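CCHC-type domain-containing protein (Trypanosoma brucei brucei, PDB 7C47) probably acts as a 3'-5' RNA exonuclease of the RNase D kind, with CCHC zinc knuckles that bind zinc and nucleotides. Local coordinates at residues A[256-261]-A[269-274]; A[134-139]-A[265-270]. All blocks are in the same frame, centred on the assembly; numbering follows the deposited sequence.

Overall arrangement
Both interactions involve the first zinc knuckle of the chain. Their centres lie about 8 Å apart and they share Ala-269 and Glu-270. Interaction 1 (256-261 with 269-274) builds three corners of the zinc site, and His-266 of interaction 2 supplies the fourth. The same two contacts hold one cytidine monophosphate: 269-274 reads the edge of the base, while His-266 covers a face. Interaction 2 (134-139 with 265-270) ties this knuckle to the exonuclease domain. Two polar links join the contacts: Lys-274 NZ to Glu-268 OE2 at 2.9 Å, a salt bridge, and Ser-137 OG to Gly-256 O at 2.5 Å, a probable hydrogen bond.

Interaction 1 of 2, residues A[256-261]-A[269-274]; sequences GGCHFC and AECFKK. With ZN (zinc ion), chain B; C5P (cytidine-5'-monophosphate), chain E.
Segment 256-261 is irregular and lies against the turn into the helix of 269-274, with the CA atoms of Phe-260 and Lys-274 6.5 Å apart and no hydrogen bond between the segments. Zinc joins them instead. Cys-258 SG, Cys-261 SG and Cys-271 SG all bind it, the last at 2.2 Å, and His-266 NE2 completes the site. The thiolates are also gripped by backbone N-H groups. Cys-258 SG accepts a nearly straight bond from Cys-261 N (175°) and a weak one from Phe-260 N. Cys-271 is the N-cap of the helix, and its SG accepts from Lys-274 N at 3.6 Å. These bonds would be expected to ease the negative charge on sulfur.

Beside the metal, the Phe-260 ring lies across the Lys-274 chain at about a right angle. Lys-274 CG stands over the ring centre, 3.7 Å from the centroid, as a CH-pi contact. Lys-274 holds CG anti to its N (chi1 -170°), which sets the chain across the ring; the extended chain then runs on to a salt bridge between NZ and Glu-268. Lys-273 CD packs on Cys-261 CB at 3.9 Å.

The cytosine edge is read by backbone. N4 of the nucleotide donates to Glu-270 O at 2.8 Å. Phe-272 N donates to N3 of the nucleotide at 2.9 Å. Lys-273 N makes a weak bond to the base O2. Phe-272 lays one ring face against N4.

The contact lies in the loop after helix 245-251 and runs into the start of helix 272-276.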
loop_
_atom_site.group_PDB
_atom_site.type_symbol
_atom_site.label_atom_id
_atom_site.label_comp_id
_atom_site.label_asym_id
_atom_site.label_seq_id
_atom_site.Cartn_x
_atom_site.Cartn_y
_atom_site.Cartn_z
ATOM N N GLY A 256 -14.035 -14.391 -6.658
ATOM C CA GLY A 256 -14.858 -15.209 -5.769
ATOM C C GLY A 256 -16.178 -14.572 -5.383
ATOM O O GLY A 256 -16.556 -13.508 -5.880
ATOM N N GLY A 257 -16.886 -15.244 -4.484
ATOM C CA GLY A 257 -18.135 -14.728 -3.945
ATOM C C GLY A 257 -18.602 -15.529 -2.753
ATOM O O GLY A 257 -17.912 -16.440 -2.290
ATOM N N CYS A 258 -19.790 -15.193 -2.266
ATOM C CA CYS A 258 -20.321 -15.816 -1.063
ATOM C C CYS A 258 -20.661 -17.290 -1.299
ATOM O O CYS A 258 -21.417 -17.619 -2.204
ATOM C CB CYS A 258 -21.561 -15.075 -0.582
ATOM S SG CYS A 258 -22.196 -15.717 0.971
ATOM N N HIS A 259 -20.095 -18.167 -0.476
ATOM C CA HIS A 259 -20.378 -19.601 -0.567
ATOM C C HIS A 259 -21.778 -19.953 -0.061
ATOM O O HIS A 259 -22.301 -20.999 -0.426
ATOM C CB HIS A 259 -19.320 -20.406 0.198
ATOM C CG HIS A 259 -17.953 -20.342 -0.415
ATOM N ND1 HIS A 259 -16.892 -21.084 0.056
ATOM C CD2 HIS A 259 -17.479 -19.641 -1.471
ATOM C CE1 HIS A 259 -15.822 -20.839 -0.677
ATOM N NE2 HIS A 259 -16.151 -19.968 -1.613
ATOM N N PHE A 260 -22.383 -19.096 0.764
ATOM C CA PHE A 260 -23.722 -19.362 1.294
ATOM C C PHE A 260 -24.847 -19.005 0.311
ATOM O O PHE A 260 -25.672 -19.859 -0.016
ATOM C CB PHE A 260 -23.940 -18.642 2.622
ATOM C CG PHE A 260 -25.125 -19.158 3.381
ATOM C CD1 PHE A 260 -25.036 -20.349 4.095
ATOM C CD2 PHE A 260 -26.342 -18.480 3.350
ATOM C CE1 PHE A 260 -26.134 -20.850 4.775
ATOM C CE2 PHE A 260 -27.446 -18.975 4.028
ATOM C CZ PHE A 260 -27.342 -20.156 4.747
ATOM N N CYS A 261 -24.873 -17.750 -0.144
ATOM C CA CYS A 261 -25.936 -17.236 -1.031
ATOM C C CYS A 261 -25.556 -17.131 -2.510
ATOM O O CYS A 261 -26.434 -16.934 -3.349
ATOM C CB CYS A 261 -26.409 -15.864 -0.546
ATOM S SG CYS A 261 -25.196 -14.539 -0.723
ATOM N N ALA A 269 -18.625 -15.386 5.791
ATOM C CA ALA A 269 -18.490 -14.820 7.139
ATOM C C ALA A 269 -19.189 -13.461 7.321
ATOM O O ALA A 269 -19.572 -13.111 8.433
ATOM C CB ALA A 269 -17.019 -14.698 7.502
ATOM N N GLU A 270 -19.346 -12.708 6.233
ATOM C CA GLU A 270 -20.043 -11.414 6.240
ATOM C C GLU A 270 -21.521 -11.502 5.845
ATOM O O GLU A 270 -22.218 -10.493 5.883
ATOM C CB GLU A 270 -19.354 -10.455 5.260
ATOM C CG GLU A 270 -17.850 -10.297 5.453
ATOM C CD GLU A 270 -17.188 -9.560 4.304
ATOM O OE1 GLU A 270 -17.360 -9.969 3.135
ATOM O OE2 GLU A 270 -16.476 -8.573 4.567
ATOM N N CYS A 271 -21.999 -12.685 5.460
ATOM C CA CYS A 271 -23.310 -12.829 4.812
ATOM C C CYS A 271 -24.485 -12.613 5.779
ATOM O O CYS A 271 -24.625 -13.342 6.767
ATOM C CB CYS A 271 -23.417 -14.211 4.167
ATOM S SG CYS A 271 -24.848 -14.447 3.098
ATOM N N PHE A 272 -25.313 -11.604 5.496
ATOM C CA PHE A 272 -26.523 -11.336 6.287
ATOM C C PHE A 272 -27.582 -12.425 6.117
ATOM O O PHE A 272 -28.271 -12.764 7.077
ATOM C CB PHE A 272 -27.149 -9.970 5.937
ATOM C CG PHE A 272 -26.263 -8.784 6.233
ATOM C CD1 PHE A 272 -25.627 -8.645 7.472
ATOM C CD2 PHE A 272 -26.084 -7.780 5.280
ATOM C CE1 PHE A 272 -24.819 -7.547 7.739
ATOM C CE2 PHE A 272 -25.278 -6.680 5.547
ATOM C CZ PHE A 272 -24.645 -6.563 6.776
ATOM N N LYS A 273 -27.719 -12.954 4.901
ATOM C CA LYS A 273 -28.661 -14.050 4.640
ATOM C C LYS A 273 -28.351 -15.299 5.465
ATOM O O LYS A 273 -29.272 -15.980 5.920
ATOM C CB LYS A 273 -28.690 -14.415 3.159
ATOM C CG LYS A 273 -29.378 -13.394 2.279
ATOM C CD LYS A 273 -29.444 -13.909 0.853
ATOM C CE LYS A 273 -30.171 -12.945 -0.059
ATOM N NZ LYS A 273 -30.106 -13.435 -1.460
ATOM N N LYS A 274 -27.065 -15.599 5.651
ATOM C CA LYS A 274 -26.662 -16.714 6.508
ATOM C C LYS A 274 -27.062 -16.471 7.959
ATOM O O LYS A 274 -27.675 -17.341 8.575
ATOM C CB LYS A 274 -25.159 -16.989 6.423
ATOM C CG LYS A 274 -24.765 -18.284 7.115
ATOM C CD LYS A 274 -23.274 -18.541 7.110
ATOM C CE LYS A 274 -22.985 -19.867 7.797
ATOM N NZ LYS A 274 -21.541 -20.203 7.814
HETATM ZN ZN ZN B . -24.033 -14.272 1.077
HETATM O O3P C5P E . -25.332 -6.446 -4.508
HETATM P P C5P E . -25.384 -6.409 -3.024
HETATM O O1P C5P E . -26.630 -5.696 -2.640
HETATM O O2P C5P E . -24.078 -5.920 -2.515
HETATM O "O5'" C5P E . -25.520 -7.938 -2.592
HETATM C "C5'" C5P E . -26.393 -8.855 -3.286
HETATM C "C4'" C5P E . -27.158 -9.709 -2.299
HETATM O "O4'" C5P E . -26.280 -10.097 -1.206
HETATM C "C3'" C5P E . -28.380 -9.052 -1.657
HETATM O "O3'" C5P E . -29.478 -9.958 -1.625
HETATM C "C2'" C5P E . -27.883 -8.674 -0.263
HETATM O "O2'" C5P E . -28.887 -8.611 0.731
HETATM C "C1'" C5P E . -26.908 -9.812 0.026
HETATM N N1 C5P E . -25.862 -9.492 1.019
HETATM C C2 C5P E . -25.758 -10.275 2.176
HETATM N N3 C5P E . -24.795 -9.990 3.085
HETATM C C4 C5P E . -23.950 -8.979 2.866
HETATM C C5 C5P E . -24.030 -8.170 1.696
HETATM C C6 C5P E . -24.989 -8.460 0.806
HETATM O O2 C5P E . -26.557 -11.210 2.344
HETATM N N4 C5P E . -23.015 -8.736 3.786
#

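Interaction 2 of 2, residues A[134-139]-A[265-270]; sequences KLRSVN and GHTEAE. With ZN (zinc ion), chain B; C5P (cytidine-5'-monophosphate), chain E.
Arg-136 and Glu-270 meet at about a right angle, with the guanidinium and carboxylate planes 62° apart. Arg-136 NE donates to Glu-270 OE1 at 3.0 Å, almost straight (172°). The oxygen lies in the guanidinium plane but is met on its syn side, somewhat out of the carboxylate plane. Arg-136 NH2 adds a weak bond to OE2, so the salt bridge rests mainly on NE. Arg-136 is extended from CG to NE, which carries its charged end past His-266 CA to the glutamate.

Glu-270 OE1 has further donors. Thr-267 N reaches its anti lone pair at 2.9 Å, and Thr-267 OG1 approaches from above the carboxylate plane at 3.3 Å. Together they fix the carboxylate that faces the arginine. Thr-267 CG2 lies over one guanidinium face, toward its rim, and also touches Leu-135 CB at 3.8 Å. On the backbone, Gly-265 N donates to Arg-136 O at 2.8 Å. Val-138 CG2 packs on Gly-265 CA.

His-266 turns the other way. Its CB points away from segment 134-139, and chi1 of 66° then takes the ring to the zinc, where NE2 binds at 2.4 Å. The cytosine lies over one face of the His-266 ring, with its C4 above the ring centre, 3.6 Å from the plane.

This is the Gly-His part of a CCHC zinc knuckle, docked on the end of exonuclease helix 124-136.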
loop_
_atom_site.group_PDB
_atom_site.type_symbol
_atom_site.label_atom_id
_atom_site.label_comp_id
_atom_site.label_asym_id
_atom_site.label_seq_id
_atom_site.Cartn_x
_atom_site.Cartn_y
_atom_site.Cartn_z
ATOM N N LYS A 134 -10.042 -12.160 -5.130
ATOM C CA LYS A 134 -10.063 -13.600 -4.861
ATOM C C LYS A 134 -11.287 -14.022 -4.039
ATOM O O LYS A 134 -11.924 -15.024 -4.358
ATOM C CB LYS A 134 -8.767 -13.995 -4.134
ATOM C CG LYS A 134 -8.633 -15.451 -3.711
ATOM C CD LYS A 134 -8.342 -16.358 -4.887
ATOM C CE LYS A 134 -8.124 -17.791 -4.431
ATOM N NZ LYS A 134 -7.309 -18.534 -5.424
ATOM N N LEU A 135 -11.602 -13.254 -2.997
ATOM C CA LEU A 135 -12.680 -13.590 -2.059
ATOM C C LEU A 135 -14.054 -13.032 -2.446
ATOM O O LEU A 135 -15.074 -13.669 -2.162
ATOM C CB LEU A 135 -12.322 -13.091 -0.657
ATOM C CG LEU A 135 -11.009 -13.585 -0.034
ATOM C CD1 LEU A 135 -10.848 -12.979 1.347
ATOM C CD2 LEU A 135 -10.928 -15.106 0.035
ATOM N N ARG A 136 -14.089 -11.852 -3.074
ATOM C CA ARG A 136 -15.348 -11.109 -3.266
ATOM C C ARG A 136 -15.629 -10.572 -4.675
ATOM O O ARG A 136 -16.640 -9.893 -4.868
ATOM C CB ARG A 136 -15.385 -9.929 -2.284
ATOM C CG ARG A 136 -15.109 -10.301 -0.838
ATOM C CD ARG A 136 -15.181 -9.097 0.081
ATOM N NE ARG A 136 -14.956 -9.505 1.467
ATOM C CZ ARG A 136 -13.766 -9.784 2.007
ATOM N NH1 ARG A 136 -12.640 -9.702 1.301
ATOM N NH2 ARG A 136 -13.703 -10.155 3.283
ATOM N N SER A 137 -14.768 -10.863 -5.652
ATOM C CA SER A 137 -14.831 -10.227 -6.985
ATOM C C SER A 137 -14.871 -8.685 -6.942
ATOM O O SER A 137 -15.469 -8.052 -7.808
ATOM C CB SER A 137 -16.018 -10.763 -7.799
ATOM O OG SER A 137 -15.968 -12.167 -7.930
ATOM N N VAL A 138 -14.219 -8.101 -5.935
ATOM C CA VAL A 138 -14.144 -6.655 -5.757
ATOM C C VAL A 138 -12.788 -6.211 -6.313
ATOM O O VAL A 138 -11.752 -6.755 -5.914
ATOM C CB VAL A 138 -14.290 -6.284 -4.260
ATOM C CG1 VAL A 138 -13.942 -4.823 -3.994
ATOM C CG2 VAL A 138 -15.706 -6.576 -3.786
ATOM N N ASN A 139 -12.798 -5.231 -7.222
ATOM C CA ASN A 139 -11.559 -4.685 -7.813
ATOM C C ASN A 139 -11.225 -3.251 -7.369
ATOM O O ASN A 139 -10.387 -2.595 -7.983
ATOM C CB ASN A 139 -11.599 -4.784 -9.350
ATOM C CG ASN A 139 -12.495 -3.734 -10.001
ATOM O OD1 ASN A 139 -13.532 -3.363 -9.456
ATOM N ND2 ASN A 139 -12.100 -3.265 -11.181
ATOM N N GLY A 265 -19.292 -9.862 -3.989
ATOM C CA GLY A 265 -19.203 -8.654 -3.160
ATOM C C GLY A 265 -18.994 -8.888 -1.673
ATOM O O GLY A 265 -18.674 -7.945 -0.945
ATOM N N HIS A 266 -19.183 -10.125 -1.208
ATOM C CA HIS A 266 -18.900 -10.475 0.190
ATOM C C HIS A 266 -18.632 -11.967 0.372
ATOM O O HIS A 266 -18.934 -12.772 -0.508
ATOM C CB HIS A 266 -20.053 -10.036 1.098
ATOM C CG HIS A 266 -21.335 -10.766 0.843
ATOM N ND1 HIS A 266 -22.186 -10.433 -0.186
ATOM C CD2 HIS A 266 -21.913 -11.806 1.488
ATOM C CE1 HIS A 266 -23.232 -11.236 -0.169
ATOM N NE2 HIS A 266 -23.088 -12.080 0.834
ATOM N N THR A 267 -18.053 -12.312 1.518
ATOM C CA THR A 267 -17.786 -13.703 1.870
ATOM C C THR A 267 -18.867 -14.245 2.795
ATOM O O THR A 267 -19.678 -13.488 3.339
ATOM C CB THR A 267 -16.422 -13.863 2.564
ATOM O OG1 THR A 267 -16.385 -13.056 3.747
ATOM C CG2 THR A 267 -15.305 -13.449 1.624
ATOM N N GLU A 268 -18.852 -15.565 2.968
ATOM C CA GLU A 268 -19.788 -16.274 3.840
ATOM C C GLU A 268 -19.802 -15.727 5.266
ATOM O O GLU A 268 -20.864 -15.611 5.868
ATOM C CB GLU A 268 -19.449 -17.764 3.849
ATOM C CG GLU A 268 -20.348 -18.634 4.713
ATOM C CD GLU A 268 -20.123 -20.116 4.492
ATOM O OE1 GLU A 268 -19.264 -20.494 3.669
ATOM O OE2 GLU A 268 -20.806 -20.913 5.152
ATOM N N ALA A 269 -18.625 -15.386 5.791
ATOM C CA ALA A 269 -18.490 -14.820 7.139
ATOM C C ALA A 269 -19.189 -13.461 7.321
ATOM O O ALA A 269 -19.572 -13.111 8.433
ATOM C CB ALA A 269 -17.019 -14.698 7.502
ATOM N N GLU A 270 -19.346 -12.708 6.233
ATOM C CA GLU A 270 -20.043 -11.414 6.240
ATOM C C GLU A 270 -21.521 -11.502 5.845
ATOM O O GLU A 270 -22.218 -10.493 5.883
ATOM C CB GLU A 270 -19.354 -10.455 5.260
ATOM C CG GLU A 270 -17.850 -10.297 5.453
ATOM C CD GLU A 270 -17.188 -9.560 4.304
ATOM O OE1 GLU A 270 -17.360 -9.969 3.135
ATOM O OE2 GLU A 270 -16.476 -8.573 4.567
HETATM ZN ZN ZN B . -24.033 -14.272 1.077
HETATM O O3P C5P E . -25.332 -6.446 -4.508
HETATM P P C5P E . -25.384 -6.409 -3.024
HETATM O O1P C5P E . -26.630 -5.696 -2.640
HETATM O O2P C5P E . -24.078 -5.920 -2.515
HETATM O "O5'" C5P E . -25.520 -7.938 -2.592
HETATM C "C5'" C5P E . -26.393 -8.855 -3.286
HETATM C "C4'" C5P E . -27.158 -9.709 -2.299
HETATM O "O4'" C5P E . -26.280 -10.097 -1.206
HETATM C "C3'" C5P E . -28.380 -9.052 -1.657
HETATM O "O3'" C5P E . -29.478 -9.958 -1.625
HETATM C "C2'" C5P E . -27.883 -8.674 -0.263
HETATM O "O2'" C5P E . -28.887 -8.611 0.731
HETATM C "C1'" C5P E . -26.908 -9.812 0.026
HETATM N N1 C5P E . -25.862 -9.492 1.019
HETATM C C2 C5P E . -25.758 -10.275 2.176
HETATM N N3 C5P E . -24.795 -9.990 3.085
HETATM C C4 C5P E . -23.950 -8.979 2.866
HETATM C C5 C5P E . -24.030 -8.170 1.696
HETATM C C6 C5P E . -24.989 -8.460 0.806
HETATM O O2 C5P E . -26.557 -11.210 2.344
HETATM N N4 C5P E . -23.015 -8.736 3.786
#